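Local coordinates for pesticidial crystal protein CRY2AA (Bacillus thuringiensis serovar kurstaki, PDB 1I5P) that promotes colloid-osmotic lysis of midgut epithelial cells in dipteran and lepidopteran larvae, acting as a three-domain insecticidal toxin of the delta-endotoxin family, at residues Y49-V54 with M90-R95; G55-F60 with G79-S84; L173-A178 with F249-E254; Y219-I224 with D578-N583; Y255-S260 with G517-S522. One frame throughout, in Å; residues are numbered along the deposited sequence.

Interaction 1 (Y49-V54 with M90-R95)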
# COMPACT_ATOMS: atom_id res chain seq x y z
N TYR A 49 3.32 -2.91 16.59
CA TYR A 49 4.29 -2.14 17.37
C TYR A 49 4.59 -0.93 16.51
O TYR A 49 5.57 -0.21 16.71
CB TYR A 49 5.56 -2.95 17.66
CG TYR A 49 5.45 -3.79 18.91
CD1 TYR A 49 5.01 -5.11 18.85
CD2 TYR A 49 5.69 -3.23 20.17
CE1 TYR A 49 4.82 -5.86 20.02
CE2 TYR A 49 5.49 -3.97 21.33
CZ TYR A 49 5.06 -5.28 21.25
OH TYR A 49 4.84 -5.98 22.42
N VAL A 50 3.71 -0.71 15.53
CA VAL A 50 3.84 0.42 14.63
C VAL A 50 3.37 1.67 15.37
O VAL A 50 2.31 1.66 16.00
CB VAL A 50 2.95 0.25 13.36
CG1 VAL A 50 2.96 1.53 12.53
CG2 VAL A 50 3.46 -0.91 12.52
N ALA A 51 4.17 2.72 15.31
CA ALA A 51 3.83 3.98 15.95
C ALA A 51 2.77 4.65 15.10
O ALA A 51 2.99 4.90 13.91
CB ALA A 51 5.07 4.86 16.04
N PRO A 52 1.59 4.93 15.68
CA PRO A 52 0.49 5.57 14.95
C PRO A 52 0.84 6.84 14.19
O PRO A 52 0.22 7.15 13.17
CB PRO A 52 -0.54 5.83 16.06
CG PRO A 52 0.32 5.95 17.30
CD PRO A 52 1.25 4.78 17.10
N VAL A 53 1.83 7.60 14.67
CA VAL A 53 2.22 8.82 13.99
C VAL A 53 2.61 8.57 12.52
O VAL A 53 2.44 9.44 11.67
CB VAL A 53 3.40 9.52 14.71
CG1 VAL A 53 4.67 8.68 14.58
CG2 VAL A 53 3.62 10.90 14.13
N VAL A 54 3.14 7.38 12.23
CA VAL A 54 3.55 7.10 10.85
C VAL A 54 2.33 7.16 9.94
O VAL A 54 2.42 7.63 8.80
CB VAL A 54 4.24 5.70 10.72
CG1 VAL A 54 5.40 5.60 11.71
CG2 VAL A 54 3.24 4.58 10.96
N MET A 90 9.43 10.30 17.88
CA MET A 90 10.54 9.74 17.13
C MET A 90 11.24 8.72 18.03
O MET A 90 11.65 7.65 17.58
CB MET A 90 11.52 10.84 16.72
CG MET A 90 11.01 11.72 15.59
SD MET A 90 10.78 10.78 14.06
CE MET A 90 12.37 11.05 13.25
N GLN A 91 11.38 9.05 19.31
CA GLN A 91 12.03 8.14 20.24
C GLN A 91 11.22 6.85 20.33
O GLN A 91 11.79 5.77 20.41
CB GLN A 91 12.17 8.76 21.63
CG GLN A 91 13.04 10.00 21.68
CD GLN A 91 13.20 10.54 23.09
OE1 GLN A 91 12.41 10.23 23.98
NE2 GLN A 91 14.23 11.36 23.30
N ASP A 92 9.90 6.97 20.31
CA ASP A 92 9.04 5.79 20.40
C ASP A 92 9.11 4.93 19.15
O ASP A 92 9.02 3.71 19.21
CB ASP A 92 7.59 6.22 20.65
CG ASP A 92 6.63 5.06 20.58
OD1 ASP A 92 6.59 4.25 21.54
OD2 ASP A 92 5.92 4.94 19.55
N ILE A 93 9.26 5.58 17.99
CA ILE A 93 9.37 4.84 16.74
C ILE A 93 10.59 3.93 16.83
O ILE A 93 10.52 2.75 16.49
CB ILE A 93 9.54 5.80 15.54
CG1 ILE A 93 8.18 6.42 15.18
CG2 ILE A 93 10.14 5.06 14.35
CD1 ILE A 93 8.25 7.48 14.09
N LEU A 94 11.70 4.49 17.29
CA LEU A 94 12.94 3.73 17.44
C LEU A 94 12.77 2.59 18.42
O LEU A 94 13.17 1.46 18.16
CB LEU A 94 14.08 4.62 17.92
CG LEU A 94 15.31 3.83 18.40
CD1 LEU A 94 15.97 3.11 17.22
CD2 LEU A 94 16.29 4.77 19.07
N ARG A 95 12.17 2.89 19.57
CA ARG A 95 11.99 1.86 20.57
C ARG A 95 11.01 0.77 20.20
O ARG A 95 11.21 -0.39 20.53
CB ARG A 95 11.63 2.52 21.90
CG ARG A 95 12.76 3.43 22.39
CD ARG A 95 14.13 2.83 22.04
NE ARG A 95 15.27 3.50 22.65
CZ ARG A 95 15.85 3.12 23.78
NH1 ARG A 95 15.39 2.07 24.45
NH2 ARG A 95 16.90 3.78 24.25
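Asp92 is where helix 88-101 first meets the chain at 49-54. Its CG stands anti to the backbone N (chi1 173°), which carries the carboxylate across to the methyl group of Ala51, with OD2 3.6 Å from Ala51 CB. This is van der Waals contact at the partly exposed border of an otherwise buried patch. OD2 also lies close to the carboxylate of Glu96, one turn further along the same helix, and that neighbour would tend to raise the proton affinity of one of the two acids.

Ile93 follows and carries most of the contact. Its CG1, the first carbon of the longer branch, packs against the alanine methyl, 3.6 Å from Ala51 CB, while the end of that branch, CD1, runs on to the valines. Both segments belong to the alpha-helical bundle that forms the N-terminal domain of three-domain Cry toxins, and here the start of helix 53-65 is laid against helix 88-101. The extended outer end of Ile93 (chi2 175°) delivers CD1 to two valines. Val53 CG1 is 3.8 Å from Ile93 CD1, the two side chains crossing nearly at right angles. Val54 CG1 approaches Ile93 CD1 more loosely, at 4.2 Å. The turn that presents these valines is closed by a backbone hydrogen bond from Val54 N to Ala51 O (3.0 Å). Ile93 also rests on Pro175 and Leu176 of helix 170-193.

Interaction 2 (G55-F60 with G79-S84)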
# COMPACT_ATOMS: atom_id res chain seq x y z
N GLY A 55 1.19 6.71 10.45
CA GLY A 55 -0.03 6.74 9.69
C GLY A 55 -0.51 8.16 9.47
O GLY A 55 -0.97 8.51 8.38
N THR A 56 -0.38 8.99 10.50
CA THR A 56 -0.79 10.39 10.40
C THR A 56 0.09 11.12 9.39
O THR A 56 -0.41 11.85 8.53
CB THR A 56 -0.67 11.11 11.76
OG1 THR A 56 -1.46 10.42 12.74
CG2 THR A 56 -1.19 12.54 11.65
N VAL A 57 1.40 10.93 9.50
CA VAL A 57 2.33 11.60 8.60
C VAL A 57 2.09 11.22 7.14
O VAL A 57 2.05 12.08 6.26
CB VAL A 57 3.80 11.29 8.96
CG1 VAL A 57 4.74 11.93 7.94
CG2 VAL A 57 4.12 11.82 10.35
N SER A 58 1.94 9.93 6.88
CA SER A 58 1.71 9.49 5.51
C SER A 58 0.40 10.07 4.99
O SER A 58 0.34 10.55 3.86
CB SER A 58 1.71 7.95 5.44
OG SER A 58 0.79 7.40 6.36
N SER A 59 -0.64 10.03 5.81
CA SER A 59 -1.94 10.58 5.41
C SER A 59 -1.77 12.06 5.10
O SER A 59 -2.31 12.58 4.12
CB SER A 59 -2.95 10.40 6.54
OG SER A 59 -3.17 9.02 6.80
N PHE A 60 -1.00 12.73 5.95
CA PHE A 60 -0.71 14.15 5.80
C PHE A 60 0.00 14.44 4.47
O PHE A 60 -0.38 15.35 3.73
CB PHE A 60 0.17 14.61 6.97
CG PHE A 60 0.84 15.94 6.76
CD1 PHE A 60 0.12 17.12 6.93
CD2 PHE A 60 2.19 16.01 6.43
CE1 PHE A 60 0.74 18.36 6.77
CE2 PHE A 60 2.82 17.24 6.27
CZ PHE A 60 2.09 18.42 6.44
N GLY A 79 5.16 19.98 13.08
CA GLY A 79 4.17 19.99 14.15
C GLY A 79 3.54 18.64 14.44
O GLY A 79 2.95 18.44 15.50
N ILE A 80 3.65 17.71 13.49
CA ILE A 80 3.09 16.38 13.66
C ILE A 80 4.12 15.39 14.21
O ILE A 80 3.87 14.69 15.19
CB ILE A 80 2.58 15.82 12.31
CG1 ILE A 80 1.39 16.65 11.82
CG2 ILE A 80 2.20 14.35 12.47
CD1 ILE A 80 0.94 16.30 10.41
N ILE A 81 5.29 15.36 13.57
CA ILE A 81 6.35 14.44 13.96
C ILE A 81 7.12 14.90 15.20
O ILE A 81 7.73 14.09 15.90
CB ILE A 81 7.33 14.21 12.77
CG1 ILE A 81 8.18 12.97 13.04
CG2 ILE A 81 8.20 15.43 12.56
CD1 ILE A 81 7.37 11.70 13.27
N PHE A 82 7.07 16.20 15.48
CA PHE A 82 7.72 16.78 16.67
C PHE A 82 6.67 17.64 17.37
O PHE A 82 6.77 18.87 17.40
CB PHE A 82 8.91 17.67 16.28
CG PHE A 82 10.11 16.92 15.77
CD1 PHE A 82 10.58 17.14 14.48
CD2 PHE A 82 10.78 16.01 16.58
CE1 PHE A 82 11.71 16.48 14.00
CE2 PHE A 82 11.91 15.33 16.11
CZ PHE A 82 12.38 15.57 14.82
N PRO A 83 5.62 17.01 17.92
CA PRO A 83 4.56 17.75 18.61
C PRO A 83 5.07 18.71 19.69
O PRO A 83 5.56 18.29 20.74
CB PRO A 83 3.68 16.63 19.17
CG PRO A 83 4.65 15.48 19.32
CD PRO A 83 5.40 15.56 18.03
N SER A 84 4.93 20.00 19.39
CA SER A 84 5.36 21.08 20.27
C SER A 84 6.84 21.02 20.55
O SER A 84 7.30 21.44 21.60
CB SER A 84 4.57 21.05 21.58
OG SER A 84 3.23 21.44 21.34
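Ile80 points into helix 53-65 and spreads its two branches over Thr56, Val57 and Phe60. This is helix-to-helix packing within the N-terminal bundle of the toxin, joining helix 53-65 to the last turn of the short helix 74-81.

The gamma methyl CG2 of Ile80 serves the first two partners. It lies 3.8 Å from Val57 CG2 and 3.9 Å from Thr56 CG2, so one methyl meets two others on successive residues, with both pairs of side chains crossing at a slant. Thr56 turns its methyl, not its hydroxyl, to the isoleucine: CG2 is the branch placed anti to the backbone N.

The other branch goes to the ring of Phe60. Ile80 CD1 stands 3.6 Å above the ring plane, displaced toward the rim on the CG and CD1 side, and makes a CH-pi contact with the direction to the centroid 25° off the normal. In Phe60 a chi1 of 165° brings the ring toward helix 74-81, and a chi2 of 78° turns a face to the methyl; Val57 O lies at the ring's edge, in its plane. Ile81 adds a looser touch, its CD1 4.4 Å from Val57 CG2. Leu31 of helix 31-44 reaches both Phe60 and Ile80.

On helix 53-65 itself, Gly55 O receives Ser59 N at 3.0 Å and Ser59 OG at 2.8 Å, the two donors coming from opposite faces of its carbonyl plane.

Interaction 3 (L173-A178 with F249-E254)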
# COMPACT_ATOMS: atom_id res chain seq x y z
N LEU A 173 17.25 1.53 12.13
CA LEU A 173 17.10 2.98 12.04
C LEU A 173 16.32 3.43 10.81
O LEU A 173 16.00 4.61 10.68
CB LEU A 173 18.49 3.63 12.02
CG LEU A 173 19.35 3.44 13.27
CD1 LEU A 173 20.78 3.89 12.99
CD2 LEU A 173 18.75 4.26 14.42
N LEU A 174 16.01 2.50 9.92
CA LEU A 174 15.30 2.85 8.69
C LEU A 174 14.02 3.69 8.91
O LEU A 174 13.80 4.67 8.19
CB LEU A 174 14.98 1.59 7.88
CG LEU A 174 14.72 1.81 6.38
CD1 LEU A 174 15.90 2.54 5.73
CD2 LEU A 174 14.48 0.47 5.69
N PRO A 175 13.18 3.33 9.89
CA PRO A 175 11.97 4.12 10.12
C PRO A 175 12.34 5.57 10.45
O PRO A 175 11.76 6.50 9.91
CB PRO A 175 11.30 3.40 11.29
CG PRO A 175 11.67 1.98 11.03
CD PRO A 175 13.16 2.11 10.72
N LEU A 176 13.33 5.75 11.32
CA LEU A 176 13.76 7.09 11.68
C LEU A 176 14.34 7.82 10.47
O LEU A 176 14.04 8.99 10.24
CB LEU A 176 14.81 7.04 12.80
CG LEU A 176 14.38 6.60 14.20
CD1 LEU A 176 15.52 6.89 15.18
CD2 LEU A 176 13.13 7.37 14.63
N PHE A 177 15.17 7.12 9.70
CA PHE A 177 15.76 7.75 8.52
C PHE A 177 14.66 8.18 7.55
O PHE A 177 14.74 9.25 6.95
CB PHE A 177 16.72 6.79 7.81
CG PHE A 177 17.22 7.33 6.49
CD1 PHE A 177 18.20 8.31 6.45
CD2 PHE A 177 16.62 6.92 5.30
CE1 PHE A 177 18.58 8.88 5.24
CE2 PHE A 177 17.00 7.48 4.09
CZ PHE A 177 17.98 8.47 4.06
N ALA A 178 13.64 7.35 7.41
CA ALA A 178 12.53 7.67 6.51
C ALA A 178 11.86 8.97 6.96
O ALA A 178 11.56 9.83 6.14
CB ALA A 178 11.52 6.54 6.50
N PHE A 249 6.51 -1.21 5.42
CA PHE A 249 5.75 -0.46 4.43
C PHE A 249 5.06 0.74 5.08
O PHE A 249 4.96 1.81 4.48
CB PHE A 249 4.74 -1.36 3.73
CG PHE A 249 5.23 -1.89 2.41
CD1 PHE A 249 6.28 -2.81 2.35
CD2 PHE A 249 4.70 -1.42 1.21
CE1 PHE A 249 6.78 -3.25 1.14
CE2 PHE A 249 5.19 -1.85 -0.02
CZ PHE A 249 6.24 -2.77 -0.06
N LEU A 250 4.61 0.58 6.32
CA LEU A 250 3.95 1.68 7.02
C LEU A 250 4.94 2.70 7.57
O LEU A 250 4.66 3.90 7.58
CB LEU A 250 3.10 1.13 8.18
CG LEU A 250 1.77 0.47 7.79
CD1 LEU A 250 1.13 -0.14 9.02
CD2 LEU A 250 0.86 1.52 7.17
N ASN A 251 6.10 2.21 8.00
CA ASN A 251 7.15 3.04 8.57
C ASN A 251 8.12 3.62 7.56
O ASN A 251 8.77 4.63 7.82
CB ASN A 251 7.98 2.24 9.58
CG ASN A 251 7.41 2.27 10.97
OD1 ASN A 251 7.61 3.24 11.71
ND2 ASN A 251 6.68 1.22 11.34
N VAL A 252 8.22 2.98 6.40
CA VAL A 252 9.17 3.42 5.40
C VAL A 252 8.70 3.59 3.95
O VAL A 252 8.87 4.66 3.37
CB VAL A 252 10.39 2.46 5.38
CG1 VAL A 252 11.40 2.91 4.32
CG2 VAL A 252 11.05 2.43 6.76
N PHE A 253 8.12 2.55 3.37
CA PHE A 253 7.75 2.65 1.96
C PHE A 253 6.55 3.48 1.55
O PHE A 253 6.43 3.82 0.36
CB PHE A 253 7.73 1.25 1.36
CG PHE A 253 9.07 0.58 1.46
CD1 PHE A 253 9.31 -0.37 2.44
CD2 PHE A 253 10.13 1.01 0.67
CE1 PHE A 253 10.60 -0.88 2.64
CE2 PHE A 253 11.41 0.52 0.85
CZ PHE A 253 11.65 -0.42 1.84
N GLU A 254 5.68 3.81 2.49
CA GLU A 254 4.55 4.67 2.16
C GLU A 254 5.20 6.00 1.79
O GLU A 254 4.75 6.71 0.90
CB GLU A 254 3.65 4.86 3.37
CG GLU A 254 2.46 3.93 3.38
CD GLU A 254 1.53 4.18 2.20
OE1 GLU A 254 1.14 3.20 1.53
OE2 GLU A 254 1.18 5.36 1.95
O HOH W 1 8.74 5.91 10.23
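Val252 and Leu174 supply the main apolar contact, crossing at about a right angle. Leu174 CG lies 3.7 Å from Val252 CG2, and its CD2 end touches both valine methyls. The same CG2 lies 3.9 Å from Pro175 CA and 4.1 Å from Ala178 CB, so three residues of 173-178 gather round one methyl. The other methyl of the valine, CG1, stands over the centre of the Phe253 ring on its own helix.

Pro175 meets Asn251 through its ring carbons, with CB 3.7 Å from Asn251 OD1. The amide's ND2 bonds back to Tyr247 O, a turn earlier, which helps fix the rotation of the group.

These two helices, 170-193 and 238-259, belong to the toxin's N-terminal helical bundle, where Pro175 and Leu176 also touch helix 88-101 and Leu174 touches helix 202-232. Their local axes come within 8.3 Å at an angle of 48°, close enough for Ala178 CB to lie against Asn251 O at 3.6 Å.

Polar contact across the gap is made by water. One molecule lies between backbone carbonyls, 2.7 Å from Asn251 O and 3.1 Å from Pro175 O, placed to donate to either, though it has more acceptors in reach than protons, so not all can be served at once. Both backbones are irregular here: Pro175 interrupts the bonding of its helix, while Glu254 N bonds to Phe249 O in a wider pi-type turn.

Interaction 4 (Y219-I224 with D578-N583)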
# COMPACT_ATOMS: atom_id res chain seq x y z
N TYR A 219 17.83 8.71 -1.35
CA TYR A 219 17.07 8.24 -0.21
C TYR A 219 16.17 7.06 -0.55
O TYR A 219 16.03 6.13 0.25
CB TYR A 219 16.25 9.39 0.37
CG TYR A 219 17.07 10.58 0.82
CD1 TYR A 219 16.47 11.81 1.06
CD2 TYR A 219 18.45 10.47 1.03
CE1 TYR A 219 17.21 12.91 1.48
CE2 TYR A 219 19.21 11.57 1.46
CZ TYR A 219 18.58 12.78 1.67
OH TYR A 219 19.30 13.89 2.07
N SER A 220 15.56 7.09 -1.73
CA SER A 220 14.68 6.00 -2.14
C SER A 220 15.47 4.71 -2.29
O SER A 220 15.11 3.68 -1.71
CB SER A 220 13.99 6.32 -3.47
OG SER A 220 13.04 7.37 -3.34
N ASN A 221 16.56 4.77 -3.06
CA ASN A 221 17.38 3.59 -3.26
C ASN A 221 17.94 3.05 -1.95
O ASN A 221 17.96 1.84 -1.73
CB ASN A 221 18.53 3.90 -4.24
CG ASN A 221 18.05 4.09 -5.67
OD1 ASN A 221 16.95 3.68 -6.04
ND2 ASN A 221 18.89 4.71 -6.50
N TYR A 222 18.38 3.95 -1.06
CA TYR A 222 18.91 3.51 0.22
C TYR A 222 17.88 2.72 1.01
O TYR A 222 18.19 1.68 1.60
CB TYR A 222 19.37 4.71 1.06
CG TYR A 222 19.77 4.32 2.47
CD1 TYR A 222 20.98 3.67 2.72
CD2 TYR A 222 18.91 4.55 3.54
CE1 TYR A 222 21.32 3.26 4.01
CE2 TYR A 222 19.24 4.14 4.83
CZ TYR A 222 20.44 3.50 5.06
OH TYR A 222 20.74 3.10 6.35
N CYS A 223 16.64 3.21 1.04
CA CYS A 223 15.56 2.53 1.76
C CYS A 223 15.25 1.17 1.14
O CYS A 223 15.14 0.17 1.83
CB CYS A 223 14.29 3.38 1.77
SG CYS A 223 14.39 4.85 2.80
N ILE A 224 15.12 1.16 -0.18
CA ILE A 224 14.83 -0.07 -0.91
C ILE A 224 15.93 -1.10 -0.71
O ILE A 224 15.65 -2.26 -0.38
CB ILE A 224 14.65 0.22 -2.41
CG1 ILE A 224 13.42 1.11 -2.61
CG2 ILE A 224 14.50 -1.10 -3.19
CD1 ILE A 224 13.31 1.72 -3.99
N ASP A 578 14.36 8.44 -13.54
CA ASP A 578 14.43 9.35 -12.41
C ASP A 578 15.52 8.93 -11.43
O ASP A 578 15.75 9.59 -10.42
CB ASP A 578 13.07 9.42 -11.71
CG ASP A 578 12.14 10.43 -12.36
OD1 ASP A 578 12.15 10.54 -13.60
OD2 ASP A 578 11.40 11.10 -11.61
N GLY A 579 16.18 7.82 -11.75
CA GLY A 579 17.25 7.34 -10.90
C GLY A 579 16.88 6.34 -9.82
O GLY A 579 17.76 5.77 -9.19
N VAL A 580 15.58 6.12 -9.60
CA VAL A 580 15.13 5.18 -8.59
C VAL A 580 15.09 3.75 -9.11
O VAL A 580 14.41 3.46 -10.10
CB VAL A 580 13.72 5.54 -8.08
CG1 VAL A 580 13.24 4.49 -7.08
CG2 VAL A 580 13.72 6.92 -7.45
N ASN A 581 15.80 2.84 -8.44
CA ASN A 581 15.79 1.44 -8.84
C ASN A 581 14.88 0.71 -7.87
O ASN A 581 15.24 0.45 -6.71
CB ASN A 581 17.20 0.83 -8.78
CG ASN A 581 17.33 -0.42 -9.62
OD1 ASN A 581 16.58 -1.39 -9.44
ND2 ASN A 581 18.26 -0.41 -10.57
N ASP A 582 13.69 0.37 -8.37
CA ASP A 582 12.66 -0.30 -7.58
C ASP A 582 12.53 -1.75 -8.01
O ASP A 582 11.89 -2.05 -9.01
CB ASP A 582 11.32 0.42 -7.80
CG ASP A 582 10.36 0.23 -6.65
OD1 ASP A 582 10.49 -0.78 -5.91
OD2 ASP A 582 9.46 1.09 -6.48
N ASN A 583 13.13 -2.65 -7.24
CA ASN A 583 13.07 -4.08 -7.55
C ASN A 583 13.44 -4.37 -9.01
O ASN A 583 12.82 -5.21 -9.67
CB ASN A 583 11.67 -4.61 -7.24
CG ASN A 583 11.58 -6.12 -7.31
OD1 ASN A 583 12.53 -6.82 -6.95
ND2 ASN A 583 10.45 -6.63 -7.77
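Asn221 grips the backbone at 579-581 with both ends of its amide, and this is the tight part of the contact. Its OD1 accepts from Asn581 N at 2.8 Å with a nearly straight N-H (166°), the donor tilted a little from the carbonyl plane. Its ND2 gives a proton to Gly579 O at 3.1 Å, and that oxygen lies close to the amide plane. With CG beside the backbone N (chi1 -71°), the group is swung out from the helix to straddle Val580, and the two bonds together fix which way round the amide sits. Gly579 has a positive phi of 92°, a conformation suited to glycine. Asn221, Gly579 and Asn581 are all partly exposed, so this close polar join runs along the solvent side.

The buried side is looser, mostly apolar contact without hydrogen bonds. Ser220 CB is 4.0 Å from Val580 CG2, and Ile224 CD1 is 4.2 Å from Val580 CG1, the latter side chains crossing at about a right angle. Ile224 CD1 comes nearer, 3.6 Å, to Asn581 O. Asp582 turns its carboxylate to Phe516 N and Gly517 N instead.

The contact joins the helical N-terminal domain to the C-terminal lectin-like jelly roll. Helix 238-259 backs the helical partner, with Val256 and Trp259 against Ser220, while the short, weakly bonded strand at about 581-582 pairs antiparallel with strand 585-597, whose Phe587 packs on Val580.

Interaction 5 (Y255-S260 with G517-S522)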
# COMPACT_ATOMS: atom_id res chain seq x y z
N TYR A 255 6.29 6.31 2.49
CA TYR A 255 7.03 7.55 2.25
C TYR A 255 7.82 7.47 0.96
O TYR A 255 7.81 8.40 0.16
CB TYR A 255 7.96 7.84 3.42
CG TYR A 255 7.22 7.90 4.74
CD1 TYR A 255 7.54 7.03 5.79
CD2 TYR A 255 6.18 8.80 4.93
CE1 TYR A 255 6.83 7.08 7.00
CE2 TYR A 255 5.47 8.85 6.13
CZ TYR A 255 5.80 8.00 7.15
OH TYR A 255 5.09 8.06 8.33
N VAL A 256 8.52 6.36 0.75
CA VAL A 256 9.30 6.22 -0.47
C VAL A 256 8.38 6.41 -1.68
O VAL A 256 8.76 7.04 -2.66
CB VAL A 256 9.96 4.84 -0.56
CG1 VAL A 256 10.74 4.73 -1.86
CG2 VAL A 256 10.90 4.64 0.63
N SER A 257 7.16 5.87 -1.59
CA SER A 257 6.18 5.98 -2.67
C SER A 257 5.64 7.39 -2.88
O SER A 257 5.19 7.73 -3.98
CB SER A 257 5.00 5.05 -2.39
OG SER A 257 5.38 3.69 -2.55
N ILE A 258 5.68 8.22 -1.85
CA ILE A 258 5.19 9.58 -2.02
C ILE A 258 6.29 10.54 -2.46
O ILE A 258 6.02 11.53 -3.14
CB ILE A 258 4.51 10.12 -0.73
CG1 ILE A 258 3.62 11.32 -1.08
CG2 ILE A 258 5.56 10.53 0.29
CD1 ILE A 258 2.43 10.97 -1.96
N TRP A 259 7.54 10.23 -2.11
CA TRP A 259 8.66 11.11 -2.49
C TRP A 259 8.77 11.34 -3.99
O TRP A 259 8.95 12.48 -4.43
CB TRP A 259 9.99 10.53 -1.98
CG TRP A 259 10.08 10.40 -0.50
CD1 TRP A 259 9.34 11.06 0.44
CD2 TRP A 259 10.99 9.57 0.22
NE1 TRP A 259 9.73 10.68 1.71
CE2 TRP A 259 10.74 9.76 1.60
CE3 TRP A 259 12.00 8.67 -0.16
CZ2 TRP A 259 11.45 9.09 2.59
CZ3 TRP A 259 12.71 8.00 0.83
CH2 TRP A 259 12.43 8.22 2.19
N SER A 260 8.68 10.27 -4.77
CA SER A 260 8.79 10.38 -6.22
C SER A 260 7.55 11.02 -6.83
O SER A 260 7.44 11.13 -8.05
CB SER A 260 9.06 9.01 -6.85
OG SER A 260 8.03 8.09 -6.55
N GLY A 517 8.41 1.70 -3.93
CA GLY A 517 8.12 3.13 -3.95
C GLY A 517 7.26 3.51 -5.14
O GLY A 517 7.46 4.56 -5.75
N ASN A 518 6.28 2.67 -5.46
CA ASN A 518 5.41 2.89 -6.61
C ASN A 518 3.91 2.92 -6.27
O ASN A 518 3.07 2.78 -7.16
CB ASN A 518 5.67 1.79 -7.64
CG ASN A 518 4.92 2.00 -8.94
OD1 ASN A 518 5.08 3.02 -9.61
ND2 ASN A 518 4.09 1.02 -9.32
N GLN A 519 3.58 3.13 -5.00
CA GLN A 519 2.19 3.16 -4.55
C GLN A 519 1.47 1.88 -4.98
O GLN A 519 0.31 1.91 -5.39
CB GLN A 519 1.45 4.38 -5.12
CG GLN A 519 2.02 5.73 -4.69
CD GLN A 519 1.80 6.04 -3.22
OE1 GLN A 519 2.20 7.10 -2.74
NE2 GLN A 519 1.15 5.13 -2.50
N GLY A 520 2.17 0.76 -4.88
CA GLY A 520 1.59 -0.51 -5.26
C GLY A 520 2.48 -1.22 -6.25
O GLY A 520 3.47 -0.66 -6.71
N ASP A 521 2.14 -2.46 -6.60
CA ASP A 521 2.97 -3.21 -7.54
C ASP A 521 2.72 -2.78 -8.99
O ASP A 521 1.77 -2.07 -9.29
CB ASP A 521 2.73 -4.71 -7.38
CG ASP A 521 3.10 -5.21 -5.99
OD1 ASP A 521 3.92 -4.54 -5.31
OD2 ASP A 521 2.59 -6.28 -5.58
N SER A 522 3.61 -3.23 -9.87
CA SER A 522 3.50 -2.90 -11.28
C SER A 522 3.00 -4.09 -12.09
O SER A 522 2.93 -5.22 -11.59
CB SER A 522 4.85 -2.44 -11.83
OG SER A 522 5.81 -3.48 -11.78
O HOH W 2 5.21 6.38 -6.22
O HOH W 3 9.60 5.71 -6.55
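Ser257 meets the loop 517-522 with its hydroxyl. A chi1 of -71° keeps OG beside the backbone N, where it accepts a hydrogen bond from Gln519 N at 3.1 Å, nearly straight at 164°, and also bonds to Phe253 O one turn back on its own helix. The hydroxyl thus ties the helix's last turns to the loop. It is crowded by Gly517, whose CA is 3.1 Å from Ser257 OG.

Gln519 has a positive phi, and its side chain folds back over the serine: the bend at chi2 (-69°) sets CD 3.5 Å from Ser257 CB.

The loop links two strands of the C-terminal jelly-roll domain, and helix 238-259 belongs to the N-terminal bundle, so this is an interface between domains. Val256 holds its CG1 anti to the backbone N, which puts that methyl 3.7 Å from Gly517 CA; it lies where a side chain on residue 517 would otherwise stand, so the close approach relies on the glycine.

Ser260 reaches the loop through a water, 2.9 Å from its OG and 2.6 Å from Gly517 O, to which the water donates. A second water between Gly517 O and Ser257 O, 2.6 Å from the latter, is placed to donate to either. Within the loop, Asn518 points away from the helix; its ND2 donates to Gly520 O, from above the carbonyl plane, and to Met620 O.

How the interactions relate
Interactions 1 and 2 share helix 53-65 and touch, their centres about 11 Å apart, with Met90 SD 3.5 Å from Ile81 CG1. Interaction 3 lies nearer the centre of the chain, its own centre about 10 Å from that of interaction 1, where Val54 CB packs 3.6 Å from Leu250 O. Interactions 4 and 5 carry the helices over to the C-terminal domain; their centres are about 10 Å apart, and Cys223 CB lies 3.8 Å from Val256 CG2. Helix 238-259 serves interactions 3 and 5, and Tyr255 OH makes a weak bond to Val54 O, linking interaction 5 to interaction 1. By contrast, interactions 2 and 4 do not touch, with nearest atoms about 13 Å apart.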